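Local atomic coordinates of Ydr267cp (Saccharomyces cerevisiae, PDB entry 2HES), a protein that serves as an essential WD40-repeat component of the cytosolic iron-sulfur protein assembly machinery, required for the maturation of extramitochondrial iron-sulfur proteins. Residues A[158-163]-A[203-208]. Sequence-based numbering, arbitrary orientation.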
# COMPACT_ATOMS: atom_id res chain seq x y z
N HIS A 158 0.57 0.19 -7.81
CA HIS A 158 0.95 0.23 -6.42
C HIS A 158 2.45 0.25 -6.27
O HIS A 158 3.14 -0.35 -7.07
CB HIS A 158 0.40 -1.03 -5.76
CG HIS A 158 0.55 -1.07 -4.27
ND1 HIS A 158 1.61 -1.71 -3.65
CD2 HIS A 158 -0.24 -0.60 -3.28
CE1 HIS A 158 1.46 -1.64 -2.35
NE2 HIS A 158 0.36 -0.94 -2.09
N VAL A 159 2.94 0.99 -5.25
CA VAL A 159 4.37 0.97 -4.85
C VAL A 159 4.45 0.78 -3.33
O VAL A 159 3.59 1.25 -2.57
CB VAL A 159 5.12 2.30 -5.24
CG1 VAL A 159 5.48 2.25 -6.65
CG2 VAL A 159 4.27 3.53 -4.95
N ILE A 160 5.49 0.06 -2.88
CA ILE A 160 5.75 -0.09 -1.47
C ILE A 160 7.22 -0.35 -1.28
O ILE A 160 7.86 -0.99 -2.12
CB ILE A 160 4.87 -1.16 -0.78
CG1 ILE A 160 4.85 -0.96 0.75
CG2 ILE A 160 5.30 -2.60 -1.24
CD1 ILE A 160 3.75 -1.74 1.42
N TRP A 161 7.79 0.25 -0.23
CA TRP A 161 9.16 -0.06 0.12
C TRP A 161 9.29 -1.13 1.19
O TRP A 161 8.41 -1.29 2.06
CB TRP A 161 9.87 1.21 0.65
CG TRP A 161 9.90 2.34 -0.29
CD1 TRP A 161 8.87 3.24 -0.58
CD2 TRP A 161 11.04 2.82 -1.02
NE1 TRP A 161 9.30 4.20 -1.46
CE2 TRP A 161 10.62 3.96 -1.75
CE3 TRP A 161 12.37 2.40 -1.12
CZ2 TRP A 161 11.49 4.67 -2.60
CZ3 TRP A 161 13.21 3.06 -2.00
CH2 TRP A 161 12.77 4.20 -2.72
N HIS A 162 10.43 -1.83 1.15
CA HIS A 162 10.83 -2.75 2.21
C HIS A 162 10.88 -1.99 3.58
O HIS A 162 11.12 -0.78 3.57
CB HIS A 162 12.17 -3.36 1.83
CG HIS A 162 12.62 -4.47 2.74
ND1 HIS A 162 13.33 -4.25 3.90
CD2 HIS A 162 12.43 -5.81 2.66
CE1 HIS A 162 13.57 -5.40 4.49
NE2 HIS A 162 13.01 -6.36 3.77
N PRO A 163 10.63 -2.67 4.72
CA PRO A 163 10.59 -1.99 6.02
C PRO A 163 11.92 -1.36 6.46
O PRO A 163 11.88 -0.45 7.32
CB PRO A 163 10.16 -3.10 7.00
CG PRO A 163 10.52 -4.39 6.30
CD PRO A 163 10.23 -4.07 4.84
N SER A 203 1.32 -5.18 -3.26
CA SER A 203 2.24 -6.15 -2.64
C SER A 203 2.69 -5.61 -1.29
O SER A 203 2.44 -4.42 -0.93
CB SER A 203 3.44 -6.37 -3.55
OG SER A 203 4.32 -5.27 -3.54
N ASP A 204 3.35 -6.46 -0.50
CA ASP A 204 3.91 -5.98 0.81
C ASP A 204 5.05 -6.89 1.15
O ASP A 204 4.95 -8.11 0.91
CB ASP A 204 2.86 -6.02 1.92
CG ASP A 204 3.21 -5.11 3.12
OD1 ASP A 204 4.23 -4.39 3.07
OD2 ASP A 204 2.44 -5.13 4.10
N PHE A 205 6.13 -6.33 1.70
CA PHE A 205 7.29 -7.18 2.10
C PHE A 205 7.12 -7.89 3.44
O PHE A 205 6.45 -7.39 4.31
CB PHE A 205 8.57 -6.35 2.19
CG PHE A 205 9.09 -5.91 0.86
CD1 PHE A 205 10.02 -6.72 0.17
CD2 PHE A 205 8.67 -4.70 0.29
CE1 PHE A 205 10.53 -6.34 -1.04
CE2 PHE A 205 9.19 -4.31 -0.98
CZ PHE A 205 10.13 -5.13 -1.62
N ASP A 206 7.75 -9.07 3.56
CA ASP A 206 7.82 -9.82 4.79
C ASP A 206 8.54 -8.93 5.77
O ASP A 206 9.50 -8.24 5.37
CB ASP A 206 8.66 -11.10 4.54
CG ASP A 206 8.66 -12.10 5.74
OD1 ASP A 206 8.14 -11.81 6.88
OD2 ASP A 206 9.18 -13.22 5.46
N LYS A 207 8.10 -8.93 7.02
CA LYS A 207 8.79 -8.14 8.06
C LYS A 207 9.82 -8.94 8.85
O LYS A 207 10.55 -8.38 9.69
CB LYS A 207 7.78 -7.45 9.00
CG LYS A 207 6.68 -6.74 8.25
CD LYS A 207 7.23 -5.65 7.27
CE LYS A 207 6.12 -4.72 6.74
NZ LYS A 207 5.15 -5.39 5.82
N THR A 208 9.95 -10.23 8.55
CA THR A 208 11.00 -11.08 9.15
C THR A 208 12.37 -10.53 8.84
O THR A 208 12.66 -10.18 7.70
CB THR A 208 10.90 -12.56 8.59
OG1 THR A 208 9.58 -13.08 8.79
CG2 THR A 208 11.90 -13.48 9.29
O HOH W 1 3.67 -3.03 -4.98
O HOH W 2 6.88 -3.46 3.21
O HOH W 3 11.44 -9.04 3.36
O HOH W 4 14.28 -8.33 5.80
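Neighbouring blades of a WD40 beta-propeller meet here through their innermost strands: 158-161 of the fourth repeat and 203-205 of the fifth run nearly parallel, at 4°, with axes 7.0 Å apart. No direct hydrogen bond joins the two segments; the seam is made largely by side chains, with water bridging polar atoms. At its centre lies the Phe205 ring. His162 CB sits over the middle of one face, 4.0 Å from the ring centroid, in a CH-pi contact. The imidazole, its CG anti to the backbone N (chi1 -172°), then turns an edge to the same phenyl ring in an offset edge-to-face pair, planes at 69°, with His162 CD2 3.6 Å from Phe205 CD1. That imidazole is steadied by Ser164 N, which bonds to His162 ND1. Cutting Phe205 back to an alanine would probably open a gap between the blades and take from His162 its CH-pi contact and one of two aromatic neighbours, the other being Phe212. Past the His162 ring, Pro163 CG rests 3.7 Å from Lys207 CD, and the bent lysine chain carries NZ to Phe205 O, to Asp204 OD1 in a salt bridge whose hydrogen bond is weak, and to Trp258 O of the next blade, whose Trp258 N holds Asp204 OD2. Toward the other end, Ile160 CD1 lies 3.2 Å from Asp204 OD1, and Ile160 CG2 3.4 Å from Ser203 O. One water lies between His158 ND1 and Ser203 OG; another donates to both Trp161 O and Asp204 OD1. Side-chain packing between separately hydrogen-bonded four-stranded blades is characteristic of the seven-bladed WD40 propeller.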